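Ribonucleoside-diphosphate reductase (Pseudomonas aeruginosa, PDB 5IM3) probably catalyses the reduction of ribonucleoside diphosphates to deoxyribonucleotides for DNA synthesis and binds dATP at its allosteric nucleotide sites. Local coordinates at residues L634-D639 against D705-Y710; N641-P646 against S651-R656. One frame throughout, in Å; residues are numbered along the deposited sequence.

Both contacts lie in the barrel domain of the reductase, about 13 Å apart between centres and away from the nucleotide sites. Interaction 2 falls entirely within the chain that runs between the two halves of interaction 1. The order is helix 620-640, which gives residues 634-639, then the loop and helix 646-655 of interaction 2, strand 659-663, and finally helix 679-707, whose end supplies residues 705-710. Helix 620-640 ties them together: I638 O lies 2.7 Å from Y643 OH, a probable hydrogen bond, and D639 OD1 forms a 3.0 Å salt bridge with R656 NH1. The C-terminal part of helix 620-640 thus takes part in interaction 1 and touches the residues of interaction 2.

Interaction 1 of 2, residues L634-D639 against D705-Y710; sequences LDNVID and DERGAY
R707 reaches across from the last turn of helix 679-707 and places the edge of its guanidinium group against D635 and N636, two consecutive residues of helix 620-640. The backbones stay well separated, with D635 CA 10.1 Å from R707 CA, and the gap is bridged by an arginine chain extended from CG to NE. The side chains of D635 and R707 run alongside each other, pointing opposite ways, and their flat ends are turned only 25° apart. Within this pair, R707 NH1 donates to D635 OD2 at 2.9 Å, completing a salt bridge. The oxygen receives it on its anti lone pair, the one turned away from OD1. The swing of D635 CG to the side opposite its backbone N (chi1 -161°) carries the carboxylate to this position.

The N636 side chain runs crosswise to that of R707, yet its amide is turned only moderately from the guanidinium plane. Its OD1 accepts from R707 NH2 at 2.7 Å. The donor sits in the plane of the amide carbonyl, where a lone pair of OD1 points, while OD1 itself lies 22° off the guanidinium plane. A second, weak bond from R707 NH1 to the same OD1 means that one amide oxygen spans both terminal nitrogens. Together with D635, it should restrict rotation of the guanidinium.

Further polar partners fix both sides of the contact. N763 and R656 bind D635 OD1, R762 also pairs with D635 OD2, and E334 binds both N636 ND2 and R707 NH2. With R707, R656 and R762 all pairing with its carboxylate, D635 is probably kept ionised. Directly after R707, the chain leaves helical geometry at G708, whose positive phi turns it into the following loop. This is a buried, charged junction between two helices of the ribonucleotide reductase barrel domain, in which an arginine at the C-terminal end of helix 679-707 bonds to successive residues of helix 620-640.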
loop_
_atom_site.group_PDB
_atom_site.type_symbol
_atom_site.label_atom_id
_atom_site.label_comp_id
_atom_site.label_asym_id
_atom_site.label_seq_id
_atom_site.Cartn_x
_atom_site.Cartn_y
_atom_site.Cartn_z
ATOM N N LEU A 634 -30.885 15.526 44.928
ATOM C CA LEU A 634 -30.291 14.228 44.621
ATOM C C LEU A 634 -30.455 13.261 45.785
ATOM O O LEU A 634 -30.688 12.065 45.577
ATOM C CB LEU A 634 -28.815 14.393 44.260
ATOM C CG LEU A 634 -28.524 15.027 42.896
ATOM C CD1 LEU A 634 -27.023 15.186 42.679
ATOM C CD2 LEU A 634 -29.137 14.213 41.760
ATOM N N ASP A 635 -30.345 13.755 47.020
ATOM C CA ASP A 635 -30.569 12.884 48.166
ATOM C C ASP A 635 -32.016 12.413 48.212
ATOM O O ASP A 635 -32.291 11.267 48.586
ATOM C CB ASP A 635 -30.192 13.602 49.461
ATOM C CG ASP A 635 -29.962 12.639 50.614
ATOM O OD1 ASP A 635 -29.195 11.670 50.436
ATOM O OD2 ASP A 635 -30.551 12.839 51.695
ATOM N N ASN A 636 -32.956 13.280 47.821
ATOM C CA ASN A 636 -34.356 12.876 47.747
ATOM C C ASN A 636 -34.556 11.772 46.717
ATOM O O ASN A 636 -35.365 10.859 46.923
ATOM C CB ASN A 636 -35.233 14.079 47.405
ATOM C CG ASN A 636 -35.413 15.029 48.573
ATOM O OD1 ASN A 636 -34.664 14.988 49.549
ATOM N ND2 ASN A 636 -36.418 15.888 48.478
ATOM N N VAL A 637 -33.831 11.842 45.597
ATOM C CA VAL A 637 -33.981 10.840 44.544
ATOM C C VAL A 637 -33.835 9.436 45.116
ATOM O O VAL A 637 -34.522 8.501 44.691
ATOM C CB VAL A 637 -32.964 11.101 43.416
ATOM C CG1 VAL A 637 -32.782 9.858 42.547
ATOM C CG2 VAL A 637 -33.412 12.275 42.566
ATOM N N ILE A 638 -32.940 9.272 46.093
ATOM C CA ILE A 638 -32.671 7.952 46.658
ATOM C C ILE A 638 -33.929 7.370 47.287
ATOM O O ILE A 638 -34.238 6.185 47.116
ATOM C CB ILE A 638 -31.525 8.042 47.683
ATOM C CG1 ILE A 638 -30.319 8.777 47.068
ATOM C CG2 ILE A 638 -31.180 6.650 48.218
ATOM C CD1 ILE A 638 -29.080 7.960 46.923
ATOM N N ASP A 639 -34.668 8.191 48.034
ATOM C CA ASP A 639 -35.839 7.710 48.757
ATOM C C ASP A 639 -37.043 7.515 47.846
ATOM O O ASP A 639 -37.841 6.599 48.075
ATOM C CB ASP A 639 -36.199 8.687 49.875
ATOM C CG ASP A 639 -35.069 8.887 50.863
ATOM O OD1 ASP A 639 -34.297 7.933 51.092
ATOM O OD2 ASP A 639 -34.955 10.000 51.414
ATOM N N ASP A 705 -26.944 16.765 59.279
ATOM C CA ASP A 705 -27.482 17.368 60.493
ATOM C C ASP A 705 -28.996 17.220 60.564
ATOM O O ASP A 705 -29.555 17.103 61.660
ATOM C CB ASP A 705 -27.094 18.846 60.563
ATOM C CG ASP A 705 -25.593 19.056 60.629
ATOM O OD1 ASP A 705 -24.890 18.190 61.188
ATOM O OD2 ASP A 705 -25.117 20.095 60.127
ATOM N N GLU A 706 -29.669 17.214 59.413
ATOM C CA GLU A 706 -31.125 17.177 59.358
ATOM C C GLU A 706 -31.673 15.761 59.234
ATOM O O GLU A 706 -32.728 15.455 59.796
ATOM C CB GLU A 706 -31.617 18.025 58.179
ATOM C CG GLU A 706 -33.129 18.069 58.015
ATOM C CD GLU A 706 -33.555 18.798 56.754
ATOM O OE1 GLU A 706 -32.756 19.606 56.231
ATOM O OE2 GLU A 706 -34.685 18.553 56.280
ATOM N N ARG A 707 -30.979 14.889 58.504
ATOM C CA ARG A 707 -31.464 13.544 58.235
ATOM C C ARG A 707 -30.605 12.454 58.853
ATOM O O ARG A 707 -31.035 11.296 58.885
ATOM C CB ARG A 707 -31.553 13.316 56.717
ATOM C CG ARG A 707 -32.512 14.272 56.021
ATOM C CD ARG A 707 -32.395 14.233 54.505
ATOM N NE ARG A 707 -33.482 14.978 53.880
ATOM C CZ ARG A 707 -33.604 15.200 52.576
ATOM N NH1 ARG A 707 -32.698 14.738 51.724
ATOM N NH2 ARG A 707 -34.640 15.895 52.122
ATOM N N GLY A 708 -29.423 12.787 59.348
ATOM C CA GLY A 708 -28.488 11.784 59.831
ATOM C C GLY A 708 -27.548 11.312 58.742
ATOM O O GLY A 708 -27.883 11.269 57.558
ATOM N N ALA A 709 -26.333 10.961 59.154
ATOM C CA ALA A 709 -25.354 10.439 58.218
ATOM C C ALA A 709 -25.797 9.073 57.697
ATOM O O ALA A 709 -26.601 8.372 58.319
ATOM C CB ALA A 709 -23.982 10.334 58.884
ATOM N N TYR A 710 -25.269 8.699 56.533
ATOM C CA TYR A 710 -25.607 7.402 55.969
ATOM C C TYR A 710 -25.052 6.283 56.848
ATOM O O TYR A 710 -24.114 6.477 57.627
ATOM C CB TYR A 710 -25.096 7.276 54.528
ATOM C CG TYR A 710 -23.595 7.387 54.333
ATOM C CD1 TYR A 710 -22.969 8.628 54.277
ATOM C CD2 TYR A 710 -22.808 6.251 54.162
ATOM C CE1 TYR A 710 -21.601 8.734 54.086
ATOM C CE2 TYR A 710 -21.439 6.348 53.968
ATOM C CZ TYR A 710 -20.842 7.591 53.928
ATOM O OH TYR A 710 -19.482 7.694 53.732
#

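Interaction 2 of 2, residues N641-P646 against S651-R656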
loop_
_atom_site.group_PDB
_atom_site.type_symbol
_atom_site.label_atom_id
_atom_site.label_comp_id
_atom_site.label_asym_id
_atom_site.label_seq_id
_atom_site.Cartn_x
_atom_site.Cartn_y
_atom_site.Cartn_z
ATOM N N ASN A 641 -37.001 6.914 44.503
ATOM C CA ASN A 641 -36.768 5.985 43.407
ATOM C C ASN A 641 -37.421 4.636 43.686
ATOM O O ASN A 641 -37.282 4.079 44.780
ATOM C CB ASN A 641 -35.265 5.820 43.196
ATOM C CG ASN A 641 -34.930 5.116 41.902
ATOM O OD1 ASN A 641 -35.154 5.650 40.815
ATOM N ND2 ASN A 641 -34.381 3.917 42.010
ATOM N N TYR A 642 -38.152 4.120 42.699
ATOM C CA TYR A 642 -38.742 2.792 42.792
ATOM C C TYR A 642 -37.723 1.758 42.329
ATOM O O TYR A 642 -37.170 1.870 41.231
ATOM C CB TYR A 642 -40.018 2.684 41.957
ATOM C CG TYR A 642 -40.602 1.287 41.975
ATOM C CD1 TYR A 642 -41.312 0.826 43.076
ATOM C CD2 TYR A 642 -40.425 0.423 40.901
ATOM C CE1 TYR A 642 -41.839 -0.453 43.103
ATOM C CE2 TYR A 642 -40.947 -0.859 40.918
ATOM C CZ TYR A 642 -41.650 -1.291 42.021
ATOM O OH TYR A 642 -42.174 -2.564 42.042
ATOM N N TYR A 643 -37.484 0.752 43.163
ATOM C CA TYR A 643 -36.416 -0.213 42.942
ATOM C C TYR A 643 -36.988 -1.541 42.464
ATOM O O TYR A 643 -37.896 -2.098 43.091
ATOM C CB TYR A 643 -35.605 -0.414 44.221
ATOM C CG TYR A 643 -34.880 0.836 44.661
ATOM C CD1 TYR A 643 -33.616 1.133 44.169
ATOM C CD2 TYR A 643 -35.459 1.721 45.566
ATOM C CE1 TYR A 643 -32.946 2.267 44.563
ATOM C CE2 TYR A 643 -34.796 2.867 45.968
ATOM C CZ TYR A 643 -33.537 3.137 45.459
ATOM O OH TYR A 643 -32.858 4.274 45.843
ATOM N N SER A 644 -36.439 -2.046 41.358
ATOM C CA SER A 644 -36.842 -3.324 40.783
ATOM C C SER A 644 -36.080 -4.493 41.393
ATOM O O SER A 644 -36.680 -5.527 41.701
ATOM C CB SER A 644 -36.618 -3.310 39.265
ATOM O OG SER A 644 -37.316 -2.244 38.645
ATOM N N VAL A 645 -34.767 -4.355 41.558
ATOM C CA VAL A 645 -33.943 -5.415 42.133
ATOM C C VAL A 645 -33.552 -5.012 43.550
ATOM O O VAL A 645 -33.166 -3.857 43.783
ATOM C CB VAL A 645 -32.705 -5.696 41.267
ATOM C CG1 VAL A 645 -33.119 -5.960 39.824
ATOM C CG2 VAL A 645 -31.718 -4.544 41.334
ATOM N N PRO A 646 -33.612 -5.930 44.520
ATOM C CA PRO A 646 -33.437 -5.518 45.922
ATOM C C PRO A 646 -32.024 -5.080 46.261
ATOM O O PRO A 646 -31.849 -4.242 47.154
ATOM C CB PRO A 646 -33.846 -6.774 46.704
ATOM C CG PRO A 646 -33.528 -7.896 45.780
ATOM C CD PRO A 646 -33.795 -7.386 44.391
ATOM N N SER A 651 -27.978 -0.993 48.266
ATOM C CA SER A 651 -26.777 -0.165 48.198
ATOM C C SER A 651 -27.118 1.318 48.275
ATOM O O SER A 651 -26.377 2.101 48.881
ATOM C CB SER A 651 -26.007 -0.450 46.913
ATOM O OG SER A 651 -26.672 0.115 45.802
ATOM N N ASN A 652 -28.217 1.729 47.647
ATOM C CA ASN A 652 -28.590 3.138 47.686
ATOM C C ASN A 652 -28.960 3.564 49.101
ATOM O O ASN A 652 -28.523 4.621 49.566
ATOM C CB ASN A 652 -29.746 3.403 46.723
ATOM C CG ASN A 652 -29.356 4.309 45.570
ATOM O OD1 ASN A 652 -28.173 4.534 45.303
ATOM N ND2 ASN A 652 -30.356 4.825 44.871
ATOM N N PHE A 653 -29.738 2.740 49.810
ATOM C CA PHE A 653 -30.135 3.075 51.176
ATOM C C PHE A 653 -28.960 3.004 52.141
ATOM O O PHE A 653 -28.898 3.788 53.094
ATOM C CB PHE A 653 -31.248 2.137 51.655
ATOM C CG PHE A 653 -32.608 2.431 51.070
ATOM C CD1 PHE A 653 -32.769 3.352 50.046
ATOM C CD2 PHE A 653 -33.735 1.786 51.564
ATOM C CE1 PHE A 653 -34.024 3.615 49.521
ATOM C CE2 PHE A 653 -34.989 2.046 51.042
ATOM C CZ PHE A 653 -35.134 2.960 50.020
ATOM N N LYS A 654 -28.025 2.076 51.917
ATOM C CA LYS A 654 -26.904 1.907 52.839
ATOM C C LYS A 654 -25.926 3.070 52.739
ATOM O O LYS A 654 -25.482 3.611 53.758
ATOM C CB LYS A 654 -26.183 0.588 52.549
ATOM C CG LYS A 654 -26.472 -0.543 53.523
ATOM C CD LYS A 654 -25.938 -1.864 52.977
ATOM C CE LYS A 654 -25.923 -2.956 54.027
ATOM N NZ LYS A 654 -24.800 -2.792 54.995
ATOM N N HIS A 655 -25.580 3.471 51.512
ATOM C CA HIS A 655 -24.467 4.380 51.270
ATOM C C HIS A 655 -24.881 5.737 50.724
ATOM O O HIS A 655 -24.108 6.692 50.844
ATOM C CB HIS A 655 -23.475 3.740 50.287
ATOM C CG HIS A 655 -23.159 2.311 50.596
ATOM N ND1 HIS A 655 -22.636 1.911 51.806
ATOM C CD2 HIS A 655 -23.297 1.186 49.854
ATOM C CE1 HIS A 655 -22.464 0.601 51.798
ATOM N NE2 HIS A 655 -22.857 0.137 50.624
ATOM N N ARG A 656 -26.057 5.838 50.118
ATOM C CA ARG A 656 -26.591 7.099 49.616
ATOM C C ARG A 656 -25.580 7.887 48.781
ATOM O O ARG A 656 -25.304 9.057 49.070
ATOM C CB ARG A 656 -27.109 7.957 50.764
ATOM C CG ARG A 656 -28.051 7.243 51.732
ATOM C CD ARG A 656 -28.785 8.243 52.624
ATOM N NE ARG A 656 -29.696 9.074 51.840
ATOM C CZ ARG A 656 -30.966 8.766 51.590
ATOM N NH1 ARG A 656 -31.497 7.651 52.077
ATOM N NH2 ARG A 656 -31.714 9.577 50.856
#
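The chain leaves helix 620-640 at N641, runs through Y642 and Y643 in extended conformation, and enters helix 646-655 with V645 at the N-cap position. Residues 651-655 form the last part of that helix, where the backbone bond from R656 N to N652 O measures 2.8 Å. R656 then breaks the helix with positive phi. The loop and the helix it leads into meet through side chains.

Y643 carries the contact: its side chain leaves the backbone toward 651-656, and the hydroxyl end makes the polar contact. N652 ND2 gives a nearly straight hydrogen bond to Y643 OH, 2.7 Å long with an N-H...acceptor angle of 170°. The hydroxyl lies almost in the amide plane, while that plane stands 87° from the tyrosine ring. This is a loop linking two consecutive helices of the barrel domain, with its tyrosine bound to the second helix; the same hydroxyl also probably bonds to I638 O of the first.

F653 adds an apolar contact beside this bond. With CG turned opposite the carbonyl carbon (chi1 -75°), the F653 ring, whose CA-CB bond does not itself aim at the loop, brings its CE1 to 3.7 Å from Y643 CE2. The two rings meet obliquely, with centroids 5.5 Å apart. On one face of the tyrosine, N641 ND2 sits 3.4 Å above the ring plane, displaced toward the rim, while I638 packs against both N652 and F653.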